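Local coordinates for insecticidal protein (Brevibacillus laterosporus, PDB 7ML9) that is active against the western corn rootworm, probably by forming beta-barrel pores in membranes, as in other aerolysin-like toxins of the epsilon-toxin/MTX2 family, at residues A[39-44]-A[229-233]; A[144-148]-A[269-273]; A[222-226]-A[263-267]. All blocks are in the same frame, centred on the assembly; numbering follows the deposited sequence.

Interaction 1. Residues A[39-44]-A[229-233]; sequences DEAGTF and RVSPG. With EDO (1,2-ethanediol), chain H.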
ATOM      1  N   ASP A  39     -32.448   0.010   3.022  1.00 15.62           N
ATOM      2  CA  ASP A  39     -33.406   0.549   2.064  1.00 17.84           C
ATOM      3  C   ASP A  39     -34.814   0.053   2.370  1.00 22.99           C
ATOM      4  O   ASP A  39     -35.776   0.829   2.342  1.00 19.02           O
ATOM      5  CB  ASP A  39     -32.990   0.151   0.651  1.00 17.35           C
ATOM      6  CG  ASP A  39     -33.876   0.765  -0.431  1.00 25.67           C
ATOM      7  OD1 ASP A  39     -34.513   1.818  -0.210  1.00 22.17           O
ATOM      8  OD2 ASP A  39     -33.909   0.200  -1.532  1.00 22.28           O
ATOM      9  N   GLU A  40     -34.941  -1.237   2.684  1.00 17.16           N
ATOM     10  CA  GLU A  40     -36.232  -1.813   3.063  1.00 22.65           C
ATOM     11  C   GLU A  40     -36.856  -1.051   4.228  1.00 19.38           C
ATOM     12  O   GLU A  40     -37.955  -0.498   4.108  1.00 21.12           O
ATOM     13  CB  GLU A  40     -36.037  -3.287   3.418  1.00 19.13           C
ATOM     14  CG  GLU A  40     -37.317  -4.081   3.740  1.00 16.48           C
ATOM     15  CD  GLU A  40     -36.994  -5.555   3.931  1.00 16.59           C
ATOM     16  OE1 GLU A  40     -36.590  -5.948   5.059  1.00 21.67           O
ATOM     17  OE2 GLU A  40     -37.101  -6.308   2.944  1.00 21.93           O
ATOM     18  N   ALA A  41     -36.158  -1.004   5.364  1.00 17.28           N
ATOM     19  CA  ALA A  41     -36.711  -0.362   6.550  1.00 20.04           C
ATOM     20  C   ALA A  41     -36.941   1.129   6.323  1.00 22.53           C
ATOM     21  O   ALA A  41     -38.006   1.660   6.662  1.00 21.14           O
ATOM     22  CB  ALA A  41     -35.791  -0.588   7.749  1.00 17.43           C
ATOM     23  N   GLY A  42     -35.939   1.830   5.776  1.00 19.66           N
ATOM     24  CA  GLY A  42     -36.079   3.269   5.578  1.00 21.45           C
ATOM     25  C   GLY A  42     -37.264   3.640   4.701  1.00 19.61           C
ATOM     26  O   GLY A  42     -37.981   4.608   4.980  1.00 21.55           O
ATOM     27  N   THR A  43     -37.485   2.887   3.623  1.00 17.41           N
ATOM     28  CA  THR A  43     -38.563   3.210   2.693  1.00 19.85           C
ATOM     29  C   THR A  43     -39.942   3.014   3.336  1.00 21.17           C
ATOM     30  O   THR A  43     -40.846   3.839   3.140  1.00 20.38           O
ATOM     31  CB  THR A  43     -38.415   2.359   1.434  1.00 21.80           C
ATOM     32  OG1 THR A  43     -37.187   2.710   0.761  1.00 20.60           O
ATOM     33  CG2 THR A  43     -39.581   2.582   0.487  1.00 21.17           C
ATOM     34  N   PHE A  44     -40.127   1.928   4.097  1.00 18.72           N
ATOM     35  CA  PHE A  44     -41.380   1.753   4.834  1.00 24.38           C
ATOM     36  C   PHE A  44     -41.542   2.815   5.911  1.00 24.56           C
ATOM     37  O   PHE A  44     -42.664   3.250   6.193  1.00 24.38           O
ATOM     38  CB  PHE A  44     -41.440   0.365   5.468  1.00 20.31           C
ATOM     39  CG  PHE A  44     -41.786  -0.722   4.495  1.00 24.34           C
ATOM     40  CD1 PHE A  44     -42.873  -0.587   3.643  1.00 28.16           C
ATOM     41  CD2 PHE A  44     -41.017  -1.868   4.417  1.00 22.57           C
ATOM     42  CE1 PHE A  44     -43.186  -1.583   2.730  1.00 31.58           C
ATOM     43  CE2 PHE A  44     -41.321  -2.866   3.507  1.00 23.98           C
ATOM     44  CZ  PHE A  44     -42.398  -2.726   2.665  1.00 26.43           C
ATOM     45  N   ARG A 229     -35.313  -6.479  -1.559  1.00 17.67           N
ATOM     46  CA  ARG A 229     -36.056  -5.869  -0.467  1.00 19.63           C
ATOM     47  C   ARG A 229     -37.550  -6.033  -0.733  1.00 14.58           C
ATOM     48  O   ARG A 229     -37.988  -5.988  -1.882  1.00 15.67           O
ATOM     49  CB  ARG A 229     -35.791  -4.343  -0.336  1.00 21.65           C
ATOM     50  CG  ARG A 229     -34.424  -3.929   0.133  1.00 26.94           C
ATOM     51  CD  ARG A 229     -33.456  -3.730  -1.030  1.00 31.25           C
ATOM     52  NE  ARG A 229     -33.860  -2.657  -1.919  1.00 22.12           N
ATOM     53  CZ  ARG A 229     -34.160  -2.842  -3.197  1.00 36.02           C
ATOM     54  NH1 ARG A 229     -34.101  -4.066  -3.719  1.00 44.69           N
ATOM     55  NH2 ARG A 229     -34.535  -1.815  -3.947  1.00 46.15           N
ATOM     56  N   VAL A 230     -38.334  -6.185   0.324  1.00 18.06           N
ATOM     57  CA  VAL A 230     -39.760  -5.935   0.135  1.00 20.57           C
ATOM     58  C   VAL A 230     -39.984  -4.439   0.241  1.00 22.85           C
ATOM     59  O   VAL A 230     -39.275  -3.730   0.966  1.00 19.05           O
ATOM     60  CB  VAL A 230     -40.648  -6.711   1.118  1.00 20.95           C
ATOM     61  CG1 VAL A 230     -40.652  -8.192   0.745  1.00 24.98           C
ATOM     62  CG2 VAL A 230     -40.220  -6.479   2.558  1.00 22.54           C
ATOM     63  N   SER A 231     -40.976  -3.961  -0.500  1.00 20.57           N
ATOM     64  CA  SER A 231     -41.217  -2.538  -0.700  1.00 23.20           C
ATOM     65  C   SER A 231     -42.685  -2.354  -1.071  1.00 29.22           C
ATOM     66  O   SER A 231     -43.360  -3.327  -1.426  1.00 25.34           O
ATOM     67  CB  SER A 231     -40.300  -1.977  -1.793  1.00 20.29           C
ATOM     68  OG  SER A 231     -40.744  -2.330  -3.089  1.00 25.90           O
ATOM     69  N   PRO A 232     -43.214  -1.130  -0.981  1.00 29.48           N
ATOM     70  CA  PRO A 232     -44.634  -0.943  -1.338  1.00 30.72           C
ATOM     71  C   PRO A 232     -44.964  -1.423  -2.740  1.00 30.32           C
ATOM     72  O   PRO A 232     -45.989  -2.096  -2.931  1.00 38.64           O
ATOM     73  CB  PRO A 232     -44.834   0.569  -1.172  1.00 30.87           C
ATOM     74  CG  PRO A 232     -43.876   0.926  -0.071  1.00 31.25           C
ATOM     75  CD  PRO A 232     -42.643   0.076  -0.352  1.00 24.96           C
ATOM     76  N   GLY A 233     -44.112  -1.126  -3.726  1.00 26.96           N
ATOM     77  CA  GLY A 233     -44.340  -1.603  -5.080  1.00 26.79           C
ATOM     78  C   GLY A 233     -44.087  -3.088  -5.304  1.00 38.44           C
ATOM     79  O   GLY A 233     -44.614  -3.646  -6.272  1.00 36.65           O
TER
HETATM   80  C1  EDO H 407     -34.937   1.807  -4.596  1.00 32.42           C
HETATM   81  O1  EDO H 407     -35.093   1.823  -3.170  1.00 37.54           O
HETATM   82  C2  EDO H 407     -33.642   2.506  -4.988  1.00 36.93           C
HETATM   83  O2  EDO H 407     -33.777   2.966  -6.335  1.00 51.53           O
HETATM   84  O   HOH W   1     -39.118  -1.016   1.385  1.00 17.24           O
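The Phe-44 ring lies along the backbone of residues 230-232, with CE1 3.5 Å from CD of Pro-232, CZ against CA of Ser-231 and CE2 close to the carbonyl O of Val-230. CG2 of Val-230 meets the ring edge in its plane, and CG2 of Thr-43 reaches the same proline carbon from one helical residue earlier. The broad ring suits this place because it spans three successive residues at once. Leu-71 of strand 69-71 packs on both Phe-44 and Val-230.

One turn back, Glu-40 supplies a polar link. Its CG stands anti to the backbone N (chi1 -176°) and the chain runs on extended, which carries OE2 to the loop, where it accepts the N-H of Val-230 at 2.9 Å through its anti lone pair; OE2 also pairs with Arg-82. A water bridges the carbonyl O of Glu-40 to that of Val-230, donating to both.

Asp-39 ends the row. Arg-229, bent at chi2 and chi3, forms a side-on salt bridge with it: NE donates to OD2 of Asp-39 at 2.9 Å and NH2 to the same oxygen at 3.2 Å, with the two planes 25° apart. Lys-248 of helix 242-252 forms a salt bridge with OD1, while a bound ethanediol, probably from the crystallisation liquor, donates O1 to OD2 of Asp-39 at 2.6 Å. Asp-39 thus holds the segment through charge and Glu-40 through a neutral backbone N-H, while Arg-82 and Lys-248 are likely to keep both acids ionised.

Interaction 2. Residues A[144-148]-A[269-273]; sequences HGLKL and VKGQG
The carbonyl O of His-144 accepts the N-H of Gln-272 at 3.0 Å, the donor lying in the carbonyl plane on a lone pair, and the N-H of His-144 returns a nearly straight bond (175°) to the O of Gln-272. This antiparallel hydrogen-bonded pair joins strands 130-147 and 266-289 just where the first turns a corner. Beyond it the two segments diverge, their strand axes at 136°, and side chains take over from backbone bonds.

On the His-144 and Gln-272 face the two side chains run side by side in the same direction. The Gln-272 amide carbon CD sits 4.2 Å above the imidazole plane of His-144, offset toward the rim, with amide and ring 36° apart; a long, flat-ended glutamine can follow a ring in this way at a partly exposed edge.

Leu-146 fills the widening angle and meets Val-269 tip to tip. Both valine methyls touch it, CG2 of Val-269 at CD2 of Leu-146 (3.6 Å) and CG1 at CD1. Nearer the bridge, Gly-271 brings its CA to 3.2 Å from the O of His-144, a place where a CB would collide with that oxygen and press on Leu-146. Phe-173 packs on Leu-146, and Val-28 of helix 28-48 on Val-269.

Two backbone bonds thus fix the register at the corner, while the branched aliphatic groups, which need no polar partners, close the wedge where the strands part.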
ATOM      1  N   HIS A 144      -6.665  -2.271   6.922  1.00 20.55           N
ATOM      2  CA  HIS A 144      -8.125  -2.302   6.828  1.00 22.93           C
ATOM      3  C   HIS A 144      -8.455  -3.238   5.674  1.00 17.74           C
ATOM      4  O   HIS A 144      -8.442  -2.817   4.510  1.00 16.91           O
ATOM      5  CB  HIS A 144      -8.706  -0.917   6.587  1.00 21.49           C
ATOM      6  CG  HIS A 144      -8.499   0.040   7.717  1.00 28.62           C
ATOM      7  ND1 HIS A 144      -7.248   0.440   8.140  1.00 33.45           N
ATOM      8  CD2 HIS A 144      -9.389   0.712   8.483  1.00 31.48           C
ATOM      9  CE1 HIS A 144      -7.377   1.302   9.133  1.00 33.95           C
ATOM     10  NE2 HIS A 144      -8.667   1.485   9.359  1.00 41.16           N
ATOM     11  N   GLY A 145      -8.732  -4.509   5.996  1.00 18.45           N
ATOM     12  CA  GLY A 145      -8.928  -5.509   4.973  1.00 20.13           C
ATOM     13  C   GLY A 145     -10.338  -5.506   4.395  1.00 21.34           C
ATOM     14  O   GLY A 145     -11.278  -4.955   4.968  1.00 17.85           O
ATOM     15  N   LEU A 146     -10.470  -6.131   3.227  1.00 19.51           N
ATOM     16  CA  LEU A 146     -11.758  -6.320   2.568  1.00 18.46           C
ATOM     17  C   LEU A 146     -11.987  -7.819   2.422  1.00 24.27           C
ATOM     18  O   LEU A 146     -11.228  -8.506   1.725  1.00 19.94           O
ATOM     19  CB  LEU A 146     -11.802  -5.608   1.211  1.00 19.63           C
ATOM     20  CG  LEU A 146     -11.619  -4.082   1.183  1.00 18.98           C
ATOM     21  CD1 LEU A 146     -11.471  -3.555  -0.247  1.00 22.71           C
ATOM     22  CD2 LEU A 146     -12.754  -3.370   1.876  1.00 23.26           C
ATOM     23  N   LYS A 147     -13.007  -8.332   3.108  1.00 17.70           N
ATOM     24  CA  LYS A 147     -13.414  -9.732   2.975  1.00 17.94           C
ATOM     25  C   LYS A 147     -14.405  -9.813   1.820  1.00 22.77           C
ATOM     26  O   LYS A 147     -15.559  -9.397   1.949  1.00 18.13           O
ATOM     27  CB  LYS A 147     -14.025 -10.248   4.270  1.00 21.36           C
ATOM     28  CG  LYS A 147     -14.406 -11.720   4.193  1.00 25.11           C
ATOM     29  CD  LYS A 147     -14.710 -12.298   5.564  1.00 33.85           C
ATOM     30  CE  LYS A 147     -15.624 -13.509   5.443  1.00 45.62           C
ATOM     31  NZ  LYS A 147     -15.554 -14.378   6.655  1.00 52.90           N
ATOM     32  N   LEU A 148     -13.949 -10.325   0.681  1.00 19.60           N
ATOM     33  CA  LEU A 148     -14.715 -10.287  -0.551  1.00 22.16           C
ATOM     34  C   LEU A 148     -15.291 -11.635  -0.951  1.00 22.27           C
ATOM     35  O   LEU A 148     -16.029 -11.697  -1.939  1.00 22.58           O
ATOM     36  CB  LEU A 148     -13.847  -9.735  -1.685  1.00 21.57           C
ATOM     37  CG  LEU A 148     -13.500  -8.253  -1.516  1.00 21.79           C
ATOM     38  CD1 LEU A 148     -12.247  -7.901  -2.322  1.00 26.15           C
ATOM     39  CD2 LEU A 148     -14.695  -7.389  -1.967  1.00 22.24           C
ATOM     40  N   VAL A 269     -15.534  -0.356  -2.954  1.00 13.54           N
ATOM     41  CA  VAL A 269     -15.283  -0.441  -1.523  1.00 14.09           C
ATOM     42  C   VAL A 269     -13.790  -0.226  -1.286  1.00 18.16           C
ATOM     43  O   VAL A 269     -12.961  -0.677  -2.078  1.00 17.14           O
ATOM     44  CB  VAL A 269     -15.779  -1.781  -0.940  1.00 16.86           C
ATOM     45  CG1 VAL A 269     -15.049  -2.976  -1.530  1.00 21.57           C
ATOM     46  CG2 VAL A 269     -15.680  -1.766   0.573  1.00 19.13           C
ATOM     47  N   LYS A 270     -13.454   0.480  -0.209  1.00 18.36           N
ATOM     48  CA  LYS A 270     -12.085   0.928   0.034  1.00 20.31           C
ATOM     49  C   LYS A 270     -11.550   0.309   1.312  1.00 17.61           C
ATOM     50  O   LYS A 270     -12.238   0.312   2.338  1.00 18.83           O
ATOM     51  CB  LYS A 270     -12.011   2.451   0.133  1.00 20.90           C
ATOM     52  CG  LYS A 270     -10.582   2.990   0.240  1.00 26.32           C
ATOM     53  CD  LYS A 270     -10.562   4.465   0.614  1.00 32.22           C
ATOM     54  CE  LYS A 270     -10.229   4.637   2.091  1.00 45.27           C
ATOM     55  NZ  LYS A 270      -8.794   4.344   2.381  1.00 60.01           N
ATOM     56  N   GLY A 271     -10.326  -0.230   1.242  1.00 16.57           N
ATOM     57  CA  GLY A 271      -9.563  -0.623   2.411  1.00 15.06           C
ATOM     58  C   GLY A 271      -8.219   0.096   2.427  1.00 15.64           C
ATOM     59  O   GLY A 271      -8.024   1.059   1.669  1.00 14.81           O
ATOM     60  N   GLN A 272      -7.287  -0.360   3.259  1.00 16.83           N
ATOM     61  CA  GLN A 272      -6.039   0.365   3.477  1.00 16.31           C
ATOM     62  C   GLN A 272      -4.905  -0.602   3.784  1.00 16.29           C
ATOM     63  O   GLN A 272      -5.106  -1.647   4.408  1.00 15.31           O
ATOM     64  CB  GLN A 272      -6.143   1.350   4.647  1.00 20.91           C
ATOM     65  CG  GLN A 272      -6.380   2.785   4.251  1.00 36.31           C
ATOM     66  CD  GLN A 272      -6.656   3.665   5.457  1.00 44.08           C
ATOM     67  OE1 GLN A 272      -7.637   4.421   5.485  1.00 44.62           O
ATOM     68  NE2 GLN A 272      -5.784   3.573   6.466  1.00 31.48           N
ATOM     69  N   GLY A 273      -3.690  -0.199   3.399  1.00 19.97           N
ATOM     70  CA  GLY A 273      -2.497  -0.910   3.811  1.00 19.80           C
ATOM     71  C   GLY A 273      -1.356   0.054   4.096  1.00 21.38           C
ATOM     72  O   GLY A 273      -1.460   1.265   3.863  1.00 19.12           O
TER

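Interaction 3. Residues A[222-226]-A[263-267]; sequences NVGGI and SGRDV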
ATOM      1  N   ASN A 222     -14.092  -3.080  -6.979  1.00 19.35           N
ATOM      2  CA  ASN A 222     -15.347  -2.749  -7.638  1.00 19.13           C
ATOM      3  C   ASN A 222     -16.189  -4.016  -7.630  1.00 19.99           C
ATOM      4  O   ASN A 222     -15.761  -5.045  -8.169  1.00 21.32           O
ATOM      5  CB  ASN A 222     -15.090  -2.250  -9.060  1.00 18.68           C
ATOM      6  CG  ASN A 222     -16.366  -1.883  -9.808  1.00 23.84           C
ATOM      7  OD1 ASN A 222     -17.287  -2.691  -9.945  1.00 23.49           O
ATOM      8  ND2 ASN A 222     -16.408  -0.662 -10.321  1.00 24.94           N
ATOM      9  N   VAL A 223     -17.363  -3.958  -6.992  1.00 19.65           N
ATOM     10  CA  VAL A 223     -18.201  -5.143  -6.838  1.00 16.82           C
ATOM     11  C   VAL A 223     -19.600  -4.860  -7.374  1.00 18.17           C
ATOM     12  O   VAL A 223     -20.107  -3.736  -7.291  1.00 17.58           O
ATOM     13  CB  VAL A 223     -18.271  -5.635  -5.371  1.00 17.78           C
ATOM     14  CG1 VAL A 223     -16.869  -5.788  -4.775  1.00 20.57           C
ATOM     15  CG2 VAL A 223     -19.069  -4.693  -4.528  1.00 18.56           C
ATOM     16  N   GLY A 224     -20.225  -5.901  -7.926  1.00 15.13           N
ATOM     17  CA  GLY A 224     -21.548  -5.804  -8.504  1.00 20.00           C
ATOM     18  C   GLY A 224     -22.547  -6.634  -7.711  1.00 17.99           C
ATOM     19  O   GLY A 224     -22.182  -7.437  -6.856  1.00 16.27           O
ATOM     20  N   GLY A 225     -23.827  -6.391  -7.972  1.00 16.58           N
ATOM     21  CA  GLY A 225     -24.856  -7.126  -7.257  1.00 17.23           C
ATOM     22  C   GLY A 225     -26.206  -6.448  -7.348  1.00 17.48           C
ATOM     23  O   GLY A 225     -26.331  -5.305  -7.798  1.00 16.30           O
ATOM     24  N   ILE A 226     -27.220  -7.196  -6.902  1.00 16.09           N
ATOM     25  CA  ILE A 226     -28.626  -6.789  -6.906  1.00 18.08           C
ATOM     26  C   ILE A 226     -29.149  -6.933  -5.485  1.00 17.05           C
ATOM     27  O   ILE A 226     -29.055  -8.020  -4.902  1.00 15.15           O
ATOM     28  CB  ILE A 226     -29.475  -7.660  -7.857  1.00 19.62           C
ATOM     29  CG1 ILE A 226     -28.947  -7.637  -9.290  1.00 20.32           C
ATOM     30  CG2 ILE A 226     -30.950  -7.225  -7.803  1.00 16.92           C
ATOM     31  CD1 ILE A 226     -28.959  -6.256  -9.915  1.00 27.18           C
ATOM     32  N   SER A 263     -20.753   3.476  -8.220  1.00 17.06           N
ATOM     33  CA  SER A 263     -20.064   3.570  -9.506  1.00 23.24           C
ATOM     34  C   SER A 263     -21.011   2.968 -10.544  1.00 21.85           C
ATOM     35  O   SER A 263     -20.882   1.804 -10.937  1.00 20.71           O
ATOM     36  CB  SER A 263     -18.710   2.860  -9.481  1.00 24.66           C
ATOM     37  OG  SER A 263     -18.095   2.887 -10.758  1.00 26.33           O
ATOM     38  N   GLY A 264     -21.981   3.777 -10.976  1.00 24.46           N
ATOM     39  CA  GLY A 264     -23.021   3.263 -11.854  1.00 23.27           C
ATOM     40  C   GLY A 264     -23.831   2.201 -11.120  1.00 19.62           C
ATOM     41  O   GLY A 264     -24.290   2.412  -9.993  1.00 20.55           O
ATOM     42  N   ARG A 265     -23.988   1.033 -11.747  1.00 18.98           N
ATOM     43  CA  ARG A 265     -24.692  -0.082 -11.107  1.00 17.28           C
ATOM     44  C   ARG A 265     -23.864  -0.787 -10.036  1.00 20.93           C
ATOM     45  O   ARG A 265     -24.430  -1.563  -9.257  1.00 19.06           O
ATOM     46  CB  ARG A 265     -25.118  -1.113 -12.162  1.00 21.37           C
ATOM     47  CG  ARG A 265     -26.041  -0.569 -13.255  1.00 25.49           C
ATOM     48  CD  ARG A 265     -26.317  -1.632 -14.331  1.00 28.86           C
ATOM     49  NE  ARG A 265     -26.832  -2.875 -13.748  1.00 29.19           N
ATOM     50  CZ  ARG A 265     -28.118  -3.103 -13.493  1.00 35.21           C
ATOM     51  NH1 ARG A 265     -29.022  -2.175 -13.780  1.00 36.12           N
ATOM     52  NH2 ARG A 265     -28.499  -4.256 -12.951  1.00 30.11           N
ATOM     53  N   ASP A 266     -22.555  -0.541  -9.969  1.00 19.45           N
ATOM     54  CA  ASP A 266     -21.671  -1.212  -9.027  1.00 18.89           C
ATOM     55  C   ASP A 266     -21.369  -0.288  -7.849  1.00 18.15           C
ATOM     56  O   ASP A 266     -21.815   0.865  -7.789  1.00 17.89           O
ATOM     57  CB  ASP A 266     -20.362  -1.639  -9.719  1.00 19.55           C
ATOM     58  CG  ASP A 266     -20.602  -2.404 -11.017  1.00 28.44           C
ATOM     59  OD1 ASP A 266     -21.234  -3.492 -10.973  1.00 27.46           O
ATOM     60  OD2 ASP A 266     -20.166  -1.910 -12.087  1.00 30.51           O
ATOM     61  N   VAL A 267     -20.598  -0.805  -6.894  1.00 15.64           N
ATOM     62  CA  VAL A 267     -20.064   0.014  -5.817  1.00 13.20           C
ATOM     63  C   VAL A 267     -18.564  -0.256  -5.723  1.00 18.33           C
ATOM     64  O   VAL A 267     -18.079  -1.347  -6.047  1.00 18.22           O
ATOM     65  CB  VAL A 267     -20.743  -0.240  -4.446  1.00 16.47           C
ATOM     66  CG1 VAL A 267     -22.310  -0.171  -4.537  1.00 14.10           C
ATOM     67  CG2 VAL A 267     -20.317  -1.544  -3.903  1.00 23.05           C
TER
HETATM   68  O   HOH W   2     -18.641   0.204 -12.331  1.00 30.12           O
HETATM   69  O   HOH W   3     -24.036  -4.113  -9.992  1.00 21.72           O
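A tight beta hairpin, its two strands 260-263 and 266-289 linked by a type II' turn from Ser-263 to Asp-266, docks on strand 201-229 through the antiparallel hydrogen-bonded pair Val-223 with Val-267. Here the packing is close. N of Val-223 donates to O of Val-267 at 2.9 Å, N of Val-267 donates to O of Val-223 at 3.0 Å, and both bonds run almost along the C=O axis. On the face bearing the two valines, CG2 of Val-223 touches CG2 of Val-267 at 3.4 Å, closer than usual van der Waals contact. Each valine has chi1 near -51°, which sets CG2 between the backbone N and carbonyl carbon and brings these two methyls together. Beta-branched residues suit such a buried strand pair, and Ile-242 of helix 242-252 covers both.

The opposite face is looser and wetter. Asn-222 and Asp-266 cross at about a right angle, with amide and carboxylate planes 66° apart, and OD1 of Asn-222 lies 3.3 Å from CB of Asp-266; that amide oxygen takes its hydrogen bond from Asn-89. One water accepts from ND2 of Asn-222 and approaches OD2 of Asp-266. Gly-224 leaves room for the carboxylate, since a CB there would clash with OD1 of Asp-266, and the backbone angles of Gly-225 would press a CB on the preceding carbonyl O. Gly-264, at phi 64°, suits the first corner of the turn. Farther out, Arg-265 bends at chi3 to place NH2 3.7 Å from CD1 of Ile-226, while a second water accepts the N-H of Gly-225 at 3.1 Å.

From the N terminus the chain first passes through helix 28-48, whose residues 39-44 are met much later by 229-233, so interaction 1 closes a loop of 184 residues. Before that closure the chain reaches 144-148, which finds 269-273 only later; interactions 1 and 2 therefore cross. Segment 222-226 follows and pairs with 263-267, giving interaction 3 a short loop nested inside that of interaction 2 and crossing interaction 1. Interactions 2 and 3 share strand 266-289 and touch where Leu-148 packs on Val-223, tying three neighbouring strands of one sheet. Interaction 1, its centre 20 Å from that of interaction 3, fastens the N-terminal helix beyond the end of strand 201-229.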